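Local atomic coordinates of predicted transcriptional regulator (Clostridium thermocellum, PDB entry 1XMA), a protein that probably binds DNA as a dimeric winged-helix regulator of the PadR-like family and so controls transcription of target genes. Residues B[41-46]-B[80-85]; B[46-51]-B[116-121]; B[91-96]-B[109-114]. All blocks are in the same frame, centred on the assembly; numbering follows the deposited sequence. Where two conformers were deposited one is given.

Overall arrangement
The three contacts lie in and around the core of a winged-helix fold, their centres about 10 to 12 Å apart. Helix 35-52 serves contact 1 and contact 2, which share Ile46: one side of it meets helix 76-88, another meets helix 112-135. Along the chain the segments of these two contacts alternate, whereas contact 3 follows contact 1 and falls between the two segments of contact 2. Contact 3 pairs strands 92-96 and 106-110 and leads into helix 112-135, which it therefore shares with contact 2. Leu47 and Leu50 of helix 35-52 pack on Ile92 of the hairpin. Contacts 1 and 2 also touch the second subunit, so the probable DNA-binding core adjoins the dimer interface.

Contact 1 (B[41-46]-B[80-85]); sequences YVDTII and YSAFAR
Ala82 CB faces helix 41-46 and is met by Ile46 CD1 at 3.6 Å and by Val42 CG1 at 3.8 Å. This is the tight part of the contact, a small residue on helix 80-85 letting two branched side chains reach its surface. The two branches of Ile46 serve different partners: with CG1 anti to the carbonyl carbon (chi1 -70°) it sends CD1 to Ala82, while CG2 meets Phe83 CE2 obliquely at 3.9 Å. Ile60 of helix 57-67 packs on both Ile46 and Phe83. At the looser edge the partly exposed Arg85, in the conformer given, bends at chi3 and brings NH1 to the buried Asp43 carboxylate, whose plane is nearly coplanar with the guanidinium. There Arg85 NH1 donates to the syn lone pair of Asp43 OD2 at 3.0 Å as part of a salt bridge, the acceptor tilted 16° out of the guanidinium plane; the still closer approach to OD1 is too short to rely on. Ser81 O lies over one guanidinium face. Segments 41-46 and 80-85 cross at 78°, and with helix 57-67 their helices make up the three-helix core of a winged helix-turn-helix domain, in which helix 76-88 would probably be the recognition helix.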
loop_
_atom_site.group_PDB
_atom_site.type_symbol
_atom_site.label_atom_id
_atom_site.label_comp_id
_atom_site.label_asym_id
_atom_site.label_seq_id
_atom_site.Cartn_x
_atom_site.Cartn_y
_atom_site.Cartn_z
ATOM N N TYR B 41 -1.004 -5.231 -4.491
ATOM C CA TYR B 41 -0.004 -6.304 -4.707
ATOM C C TYR B 41 -0.501 -7.730 -4.869
ATOM O O TYR B 41 0.293 -8.635 -5.093
ATOM C CB TYR B 41 1.150 -6.184 -3.698
ATOM C CG TYR B 41 1.965 -4.958 -4.051
ATOM C CD1 TYR B 41 2.943 -5.012 -5.053
ATOM C CD2 TYR B 41 1.706 -3.722 -3.439
ATOM C CE1 TYR B 41 3.661 -3.869 -5.422
ATOM C CE2 TYR B 41 2.415 -2.574 -3.799
ATOM C CZ TYR B 41 3.392 -2.655 -4.782
ATOM O OH TYR B 41 4.095 -1.535 -5.122
ATOM N N VAL B 42 -1.820 -7.907 -4.807
ATOM C CA VAL B 42 -2.468 -9.206 -4.946
ATOM C C VAL B 42 -1.937 -9.946 -6.161
ATOM O O VAL B 42 -1.402 -11.071 -6.037
ATOM C CB VAL B 42 -4.080 -9.044 -4.953
ATOM C CG1 VAL B 42 -4.805 -10.168 -5.701
ATOM C CG2 VAL B 42 -4.592 -8.959 -3.560
ATOM N N ASP B 43 -2.050 -9.314 -7.332
ATOM C CA ASP B 43 -1.613 -9.931 -8.601
ATOM C C ASP B 43 -0.138 -10.285 -8.598
ATOM O O ASP B 43 0.255 -11.364 -9.074
ATOM C CB ASP B 43 -1.922 -9.022 -9.778
ATOM C CG ASP B 43 -3.421 -8.818 -9.978
ATOM O OD1 ASP B 43 -4.217 -9.314 -9.170
ATOM O OD2 ASP B 43 -3.808 -8.153 -10.943
ATOM N N THR B 44 0.673 -9.365 -8.079
ATOM C CA THR B 44 2.120 -9.549 -7.989
ATOM C C THR B 44 2.475 -10.721 -7.056
ATOM O O THR B 44 3.361 -11.495 -7.367
ATOM C CB THR B 44 2.794 -8.245 -7.501
ATOM O OG1 THR B 44 2.375 -7.160 -8.346
ATOM C CG2 THR B 44 4.340 -8.369 -7.498
ATOM N N ILE B 45 1.763 -10.837 -5.926
ATOM C CA ILE B 45 1.892 -11.981 -5.007
ATOM C C ILE B 45 1.508 -13.339 -5.662
ATOM O O ILE B 45 2.165 -14.336 -5.454
ATOM C CB ILE B 45 1.044 -11.735 -3.689
ATOM C CG1 ILE B 45 1.644 -10.587 -2.859
ATOM C CG2 ILE B 45 0.851 -13.039 -2.894
ATOM C CD1 ILE B 45 0.863 -10.216 -1.581
ATOM N N ILE B 46 0.433 -13.358 -6.444
ATOM C CA ILE B 46 0.017 -14.557 -7.180
ATOM C C ILE B 46 1.005 -14.921 -8.273
ATOM O O ILE B 46 1.330 -16.094 -8.440
ATOM C CB ILE B 46 -1.403 -14.423 -7.789
ATOM C CG1 ILE B 46 -2.459 -14.439 -6.668
ATOM C CG2 ILE B 46 -1.661 -15.563 -8.807
ATOM C CD1 ILE B 46 -3.770 -13.756 -7.025
ATOM N N TYR B 80 -10.112 -15.369 -6.989
ATOM C CA TYR B 80 -10.648 -15.839 -8.267
ATOM C C TYR B 80 -10.960 -14.737 -9.289
ATOM O O TYR B 80 -10.903 -14.987 -10.500
ATOM C CB TYR B 80 -11.782 -16.853 -8.074
ATOM C CG TYR B 80 -11.258 -18.167 -7.479
ATOM C CD1 TYR B 80 -11.234 -18.372 -6.096
ATOM C CD2 TYR B 80 -10.753 -19.181 -8.302
ATOM C CE1 TYR B 80 -10.741 -19.560 -5.542
ATOM C CE2 TYR B 80 -10.257 -20.374 -7.759
ATOM C CZ TYR B 80 -10.257 -20.559 -6.382
ATOM O OH TYR B 80 -9.762 -21.747 -5.840
ATOM N N SER B 81 -11.220 -13.516 -8.832
ATOM C CA SER B 81 -11.250 -12.399 -9.801
ATOM C C SER B 81 -9.851 -11.942 -10.236
ATOM O O SER B 81 -9.685 -11.357 -11.315
ATOM C CB SER B 81 -12.106 -11.222 -9.313
ATOM O OG SER B 81 -11.693 -10.792 -8.052
ATOM N N ALA B 82 -8.842 -12.223 -9.404
ATOM C CA ALA B 82 -7.448 -11.946 -9.767
ATOM C C ALA B 82 -6.958 -12.870 -10.892
ATOM O O ALA B 82 -6.334 -12.405 -11.858
ATOM C CB ALA B 82 -6.540 -12.027 -8.538
ATOM N N PHE B 83 -7.244 -14.169 -10.777
ATOM C CA PHE B 83 -6.943 -15.129 -11.853
ATOM C C PHE B 83 -7.553 -14.675 -13.174
ATOM O O PHE B 83 -6.879 -14.676 -14.224
ATOM C CB PHE B 83 -7.510 -16.510 -11.530
ATOM C CG PHE B 83 -6.752 -17.266 -10.482
ATOM C CD1 PHE B 83 -7.449 -18.026 -9.524
ATOM C CD2 PHE B 83 -5.341 -17.252 -10.448
ATOM C CE1 PHE B 83 -6.757 -18.762 -8.527
ATOM C CE2 PHE B 83 -4.628 -17.986 -9.458
ATOM C CZ PHE B 83 -5.343 -18.747 -8.499
ATOM N N ALA B 84 -8.835 -14.290 -13.103
ATOM C CA ALA B 84 -9.597 -13.852 -14.266
ATOM C C ALA B 84 -8.905 -12.663 -14.935
ATOM O O ALA B 84 -8.615 -12.718 -16.125
ATOM C CB ALA B 84 -11.060 -13.515 -13.867
ATOM N N ARG B 85 -8.628 -11.614 -14.141
ATOM C CA ARG B 85 -7.863 -10.423 -14.562
ATOM C C ARG B 85 -6.465 -10.752 -15.075
ATOM O O ARG B 85 -6.049 -10.226 -16.099
ATOM C CB ARG B 85 -7.756 -9.420 -13.397
ATOM C CG ARG B 85 -6.851 -8.193 -13.667
ATOM C CD ARG B 85 -6.430 -7.496 -12.368
ATOM N NE ARG B 85 -7.553 -7.401 -11.456
ATOM C CZ ARG B 85 -7.604 -7.914 -10.243
ATOM N NH1 ARG B 85 -6.564 -8.546 -9.734
ATOM N NH2 ARG B 85 -8.714 -7.774 -9.528
#

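Contact 2 (B[46-51]-B[116-121]); sequences ILSLLI and KYYKQK
Helices 46-51 and 116-121 cross at a signed angle of -124° with their axes 10.1 Å apart, Leu47 and Tyr118 having the nearest CA atoms. This joins the first helix of the winged-helix domain to the long C-terminal helix 112-135, which also contributes to the dimer. Two successive tyrosines do the work from the C-terminal helix. Both hold CG anti to the backbone N (chi1 about 170°), and their neighbouring positions on the helix send one ring edge to Leu47 and the other ring over Ser48 and Ile51. Leu47 CD1 lies in the plane of the Tyr117 ring, at a tight 3.2 Å from CD1 of Tyr117. Lys121 CG lies over one face of that ring and the Tyr91 ring stacks on the other side. The Tyr118 ring reaches across helix 46-51, touching Leu47, Ser48 and Ile51. CE1 of Tyr118 meets Ser48 CB obliquely at 3.7 Å. The polar ends of this pair look elsewhere: Ser48 OG and Tyr118 OH both hydrogen-bond Phe135 O of the second subunit, and Tyr118 OH also bonds Lys137 N there, tying the helix crossing to the dimer. At the exposed end, Ile51 CD1 makes a CH-pi contact over the Tyr118 face, 3.8 Å from the ring centroid and 14° off the ring normal.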
loop_
_atom_site.group_PDB
_atom_site.type_symbol
_atom_site.label_atom_id
_atom_site.label_comp_id
_atom_site.label_asym_id
_atom_site.label_seq_id
_atom_site.Cartn_x
_atom_site.Cartn_y
_atom_site.Cartn_z
ATOM N N ILE B 46 0.433 -13.358 -6.444
ATOM C CA ILE B 46 0.017 -14.557 -7.180
ATOM C C ILE B 46 1.005 -14.921 -8.273
ATOM O O ILE B 46 1.330 -16.094 -8.440
ATOM C CB ILE B 46 -1.403 -14.423 -7.789
ATOM C CG1 ILE B 46 -2.459 -14.439 -6.668
ATOM C CG2 ILE B 46 -1.661 -15.563 -8.807
ATOM C CD1 ILE B 46 -3.770 -13.756 -7.025
ATOM N N LEU B 47 1.498 -13.912 -8.990
ATOM C CA LEU B 47 2.547 -14.095 -9.992
ATOM C C LEU B 47 3.842 -14.622 -9.386
ATOM O O LEU B 47 4.523 -15.483 -9.970
ATOM C CB LEU B 47 2.807 -12.774 -10.726
ATOM C CG LEU B 47 1.671 -12.266 -11.623
ATOM C CD1 LEU B 47 2.038 -10.929 -12.202
ATOM C CD2 LEU B 47 1.310 -13.289 -12.743
ATOM N N SER B 48 4.172 -14.093 -8.215
ATOM C CA SER B 48 5.349 -14.490 -7.478
ATOM C C SER B 48 5.339 -16.004 -7.162
ATOM O O SER B 48 6.351 -16.688 -7.323
ATOM C CB SER B 48 5.419 -13.674 -6.192
ATOM O OG SER B 48 6.465 -14.117 -5.386
ATOM N N LEU B 49 4.193 -16.511 -6.722
ATOM C CA LEU B 49 4.031 -17.942 -6.480
ATOM C C LEU B 49 4.105 -18.787 -7.755
ATOM O O LEU B 49 4.649 -19.906 -7.735
ATOM C CB LEU B 49 2.744 -18.233 -5.715
ATOM C CG LEU B 49 2.831 -17.878 -4.227
ATOM C CD1 LEU B 49 1.427 -17.814 -3.588
ATOM C CD2 LEU B 49 3.726 -18.859 -3.475
ATOM N N LEU B 50 3.582 -18.241 -8.854
ATOM C CA LEU B 50 3.619 -18.925 -10.139
ATOM C C LEU B 50 5.016 -18.967 -10.752
ATOM O O LEU B 50 5.324 -19.869 -11.533
ATOM C CB LEU B 50 2.592 -18.323 -11.110
ATOM C CG LEU B 50 1.155 -18.639 -10.671
ATOM C CD1 LEU B 50 0.126 -17.864 -11.487
ATOM C CD2 LEU B 50 0.872 -20.153 -10.712
ATOM N N ILE B 51 5.870 -18.009 -10.389
ATOM C CA ILE B 51 7.288 -18.070 -10.789
ATOM C C ILE B 51 8.037 -19.267 -10.126
ATOM O O ILE B 51 8.948 -19.859 -10.728
ATOM C CB ILE B 51 8.010 -16.724 -10.534
ATOM C CG1 ILE B 51 7.439 -15.652 -11.464
ATOM C CG2 ILE B 51 9.524 -16.875 -10.725
ATOM C CD1 ILE B 51 7.696 -14.220 -11.035
ATOM N N LYS B 116 7.284 -9.900 -16.783
ATOM C CA LYS B 116 7.620 -8.501 -16.995
ATOM C C LYS B 116 6.735 -7.551 -16.179
ATOM O O LYS B 116 7.220 -6.534 -15.657
ATOM C CB LYS B 116 7.561 -8.153 -18.496
ATOM N N TYR B 117 5.444 -7.866 -16.076
ATOM C CA TYR B 117 4.563 -7.128 -15.178
ATOM C C TYR B 117 5.026 -7.260 -13.718
ATOM O O TYR B 117 5.000 -6.278 -12.950
ATOM C CB TYR B 117 3.134 -7.594 -15.328
ATOM C CG TYR B 117 2.155 -7.062 -14.272
ATOM C CD1 TYR B 117 1.807 -7.841 -13.183
ATOM C CD2 TYR B 117 1.552 -5.790 -14.397
ATOM C CE1 TYR B 117 0.908 -7.403 -12.230
ATOM C CE2 TYR B 117 0.617 -5.319 -13.424
ATOM C CZ TYR B 117 0.307 -6.151 -12.344
ATOM O OH TYR B 117 -0.581 -5.756 -11.353
ATOM N N TYR B 118 5.436 -8.472 -13.344
ATOM C CA TYR B 118 5.952 -8.745 -12.010
ATOM C C TYR B 118 7.185 -7.880 -11.700
ATOM O O TYR B 118 7.285 -7.290 -10.610
ATOM C CB TYR B 118 6.284 -10.246 -11.865
ATOM C CG TYR B 118 7.034 -10.573 -10.587
ATOM C CD1 TYR B 118 6.348 -10.804 -9.384
ATOM C CD2 TYR B 118 8.440 -10.620 -10.570
ATOM C CE1 TYR B 118 7.061 -11.084 -8.187
ATOM C CE2 TYR B 118 9.139 -10.907 -9.412
ATOM C CZ TYR B 118 8.445 -11.134 -8.218
ATOM O OH TYR B 118 9.156 -11.411 -7.073
ATOM N N LYS B 119 8.117 -7.800 -12.655
ATOM C CA LYS B 119 9.370 -7.045 -12.438
ATOM C C LYS B 119 9.132 -5.534 -12.306
ATOM O O LYS B 119 9.792 -4.864 -11.498
ATOM C CB LYS B 119 10.401 -7.347 -13.532
ATOM C CG LYS B 119 10.959 -8.757 -13.469
ATOM C CD LYS B 119 12.248 -8.884 -14.259
ATOM C CE LYS B 119 11.992 -9.119 -15.745
ATOM N NZ LYS B 119 13.200 -9.709 -16.424
ATOM N N GLN B 120 8.184 -5.020 -13.092
ATOM C CA GLN B 120 7.736 -3.637 -12.998
ATOM C C GLN B 120 7.150 -3.341 -11.611
ATOM O O GLN B 120 7.470 -2.325 -10.987
ATOM C CB GLN B 120 6.687 -3.319 -14.082
ATOM C CG GLN B 120 6.382 -1.802 -14.192
ATOM C CD GLN B 120 5.005 -1.473 -14.793
ATOM O OE1 GLN B 120 4.911 -0.924 -15.911
ATOM N NE2 GLN B 120 3.924 -1.789 -14.043
ATOM N N LYS B 121 6.283 -4.240 -11.142
ATOM C CA LYS B 121 5.637 -4.079 -9.844
ATOM C C LYS B 121 6.628 -4.236 -8.693
ATOM O O LYS B 121 6.469 -3.613 -7.651
ATOM C CB LYS B 121 4.463 -5.057 -9.721
ATOM C CG LYS B 121 3.238 -4.620 -10.511
ATOM C CD LYS B 121 2.349 -3.785 -9.625
ATOM C CE LYS B 121 1.568 -2.776 -10.421
ATOM N NZ LYS B 121 0.755 -1.921 -9.506
#

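Contact 3 (B[91-96]-B[109-114])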
loop_
_atom_site.group_PDB
_atom_site.type_symbol
_atom_site.label_atom_id
_atom_site.label_comp_id
_atom_site.label_asym_id
_atom_site.label_seq_id
_atom_site.Cartn_x
_atom_site.Cartn_y
_atom_site.Cartn_z
ATOM N N TYR B 91 -1.172 -12.559 -18.438
ATOM C CA TYR B 91 -0.020 -12.700 -17.531
ATOM C C TYR B 91 0.145 -14.123 -17.035
ATOM O O TYR B 91 1.211 -14.502 -16.533
ATOM C CB TYR B 91 -0.154 -11.745 -16.346
ATOM C CG TYR B 91 -0.167 -10.266 -16.713
ATOM C CD1 TYR B 91 0.521 -9.789 -17.839
ATOM C CD2 TYR B 91 -0.844 -9.339 -15.917
ATOM C CE1 TYR B 91 0.508 -8.438 -18.171
ATOM C CE2 TYR B 91 -0.844 -7.976 -16.240
ATOM C CZ TYR B 91 -0.169 -7.538 -17.365
ATOM O OH TYR B 91 -0.175 -6.206 -17.691
ATOM N N ILE B 92 -0.932 -14.900 -17.151
ATOM C CA ILE B 92 -0.941 -16.311 -16.792
ATOM C C ILE B 92 -1.819 -17.039 -17.789
ATOM O O ILE B 92 -2.740 -16.432 -18.373
ATOM C CB ILE B 92 -1.504 -16.581 -15.356
ATOM C CG1 ILE B 92 -3.012 -16.231 -15.278
ATOM C CG2 ILE B 92 -0.672 -15.872 -14.290
ATOM C CD1 ILE B 92 -3.708 -16.529 -13.923
ATOM N N LYS B 93 -1.564 -18.345 -17.949
ATOM C CA LYS B 93 -2.445 -19.216 -18.723
ATOM C C LYS B 93 -2.968 -20.413 -17.926
ATOM O O LYS B 93 -2.222 -21.063 -17.197
ATOM C CB LYS B 93 -1.720 -19.712 -19.954
ATOM C CG LYS B 93 -1.744 -18.736 -21.106
ATOM C CD LYS B 93 -0.673 -19.094 -22.122
ATOM C CE LYS B 93 -0.855 -18.314 -23.394
ATOM N NZ LYS B 93 -0.294 -19.097 -24.525
ATOM N N SER B 94 -4.250 -20.700 -18.092
ATOM C CA SER B 94 -4.871 -21.870 -17.516
ATOM C C SER B 94 -4.551 -23.118 -18.320
ATOM O O SER B 94 -4.296 -23.073 -19.532
ATOM C CB SER B 94 -6.392 -21.695 -17.452
ATOM O OG SER B 94 -6.921 -21.472 -18.748
ATOM N N TYR B 95 -4.569 -24.240 -17.627
ATOM C CA TYR B 95 -4.592 -25.527 -18.269
ATOM C C TYR B 95 -5.279 -26.484 -17.336
ATOM O O TYR B 95 -5.634 -26.092 -16.212
ATOM C CB TYR B 95 -3.187 -25.976 -18.703
ATOM C CG TYR B 95 -2.160 -26.221 -17.627
ATOM C CD1 TYR B 95 -1.977 -27.507 -17.096
ATOM C CD2 TYR B 95 -1.315 -25.183 -17.172
ATOM C CE1 TYR B 95 -1.001 -27.764 -16.107
ATOM C CE2 TYR B 95 -0.326 -25.430 -16.172
ATOM C CZ TYR B 95 -0.185 -26.724 -15.663
ATOM O OH TYR B 95 0.747 -26.989 -14.711
ATOM N N TYR B 96 -5.492 -27.717 -17.801
ATOM C CA TYR B 96 -6.370 -28.664 -17.121
ATOM C C TYR B 96 -5.712 -29.989 -16.799
ATOM O O TYR B 96 -5.175 -30.653 -17.694
ATOM C CB TYR B 96 -7.648 -28.890 -17.953
ATOM C CG TYR B 96 -8.379 -27.614 -18.178
ATOM C CD1 TYR B 96 -8.411 -27.019 -19.440
ATOM C CD2 TYR B 96 -8.998 -26.955 -17.113
ATOM C CE1 TYR B 96 -9.077 -25.798 -19.640
ATOM C CE2 TYR B 96 -9.651 -25.735 -17.303
ATOM C CZ TYR B 96 -9.684 -25.162 -18.565
ATOM O OH TYR B 96 -10.347 -23.961 -18.742
ATOM N N ARG B 109 -0.073 -21.192 -15.224
ATOM C CA ARG B 109 1.341 -21.017 -15.473
ATOM C C ARG B 109 1.568 -19.550 -15.830
ATOM O O ARG B 109 0.779 -18.967 -16.565
ATOM C CB ARG B 109 1.775 -21.949 -16.625
ATOM C CG ARG B 109 3.152 -21.703 -17.236
ATOM C CD ARG B 109 3.538 -22.865 -18.208
ATOM N NE ARG B 109 3.853 -24.105 -17.483
ATOM C CZ ARG B 109 4.168 -25.273 -18.047
ATOM N NH1 ARG B 109 4.220 -25.395 -19.369
ATOM N NH2 ARG B 109 4.438 -26.329 -17.284
ATOM N N ILE B 110 2.643 -18.960 -15.304
ATOM C CA ILE B 110 2.968 -17.565 -15.619
ATOM C C ILE B 110 3.507 -17.392 -17.081
ATOM O O ILE B 110 4.248 -18.242 -17.581
ATOM C CB ILE B 110 3.913 -16.922 -14.524
ATOM C CG1 ILE B 110 4.040 -15.400 -14.732
ATOM C CG2 ILE B 110 5.280 -17.659 -14.440
ATOM C CD1 ILE B 110 4.734 -14.655 -13.614
ATOM N N THR B 111 3.101 -16.310 -17.754
ATOM C CA THR B 111 3.596 -15.991 -19.121
ATOM C C THR B 111 4.807 -15.025 -19.094
ATOM O O THR B 111 5.021 -14.324 -18.099
ATOM C CB THR B 111 2.484 -15.399 -20.021
ATOM O OG1 THR B 111 2.085 -14.117 -19.521
ATOM C CG2 THR B 111 1.274 -16.318 -20.100
ATOM N N PRO B 112 5.628 -15.010 -20.170
ATOM C CA PRO B 112 6.691 -13.989 -20.277
ATOM C C PRO B 112 6.207 -12.562 -20.015
ATOM O O PRO B 112 6.946 -11.761 -19.447
ATOM C CB PRO B 112 7.157 -14.128 -21.731
ATOM C CG PRO B 112 6.957 -15.599 -22.017
ATOM C CD PRO B 112 5.664 -15.950 -21.314
ATOM N N GLU B 113 4.982 -12.264 -20.431
ATOM C CA GLU B 113 4.371 -10.944 -20.253
ATOM C C GLU B 113 3.997 -10.708 -18.787
ATOM O O GLU B 113 3.956 -9.561 -18.314
ATOM C CB GLU B 113 3.138 -10.785 -21.170
ATOM C CG GLU B 113 3.422 -11.057 -22.690
ATOM C CD GLU B 113 3.524 -12.559 -23.059
ATOM O OE1 GLU B 113 3.108 -13.408 -22.266
ATOM O OE2 GLU B 113 4.021 -12.888 -24.155
ATOM N N GLY B 114 3.746 -11.810 -18.076
ATOM C CA GLY B 114 3.431 -11.793 -16.663
ATOM C C GLY B 114 4.655 -11.644 -15.808
ATOM O O GLY B 114 4.582 -11.099 -14.723
#
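Arg109 and Lys93 form an antiparallel hydrogen-bonded pair, Lys93 N giving a bond of 2.8 Å to Arg109 O and Arg109 N one of 2.9 Å to Lys93 O. Arg109 O also receives a CA-H...O contact from Ile92 CA. On the side chain, Arg109 CB abuts the edge of the Tyr95 ring, and both residues end on the same outside partner: Arg109 NH2 makes a salt bridge with Asp54, whose carboxylate also bonds Tyr95 OH. Ile110 is next, a non-hydrogen-bonded pair with Ile92. Both side chains lie on the sheet face opposite Lys93 and Arg109, against Leu47 of helix 35-52, and Ile110 CG1 approaches Tyr91 O at 3.5 Å. Thr111 leaves the strand. Its N gives an almost straight bond (179°) of 2.9 Å to Tyr91 O, approaching from above the carbonyl plane. Its OG1 lies between the backbone N and the carbonyl carbon (chi1 66°), where it weakly caps Gly114 N at 3.2 Å and bonds Gly90 O, while CG2 packs on Lys93 CD at 3.9 Å. In the first turn of helix 112-135, Glu113 O lies obliquely to the Tyr91 ring, 3.5 Å from CD1 of that tyrosine. Gly114 and Tyr91 have the nearest pair of CA atoms, 3.7 Å apart; the glycine CA lies beside Tyr91 CB and makes a CA-H...O contact to Tyr91 O. The arrangement, here with Thr111 as N-cap, is the base of a beta-hairpin wing running into a C-terminal helix, characteristic of PadR-like winged-helix proteins.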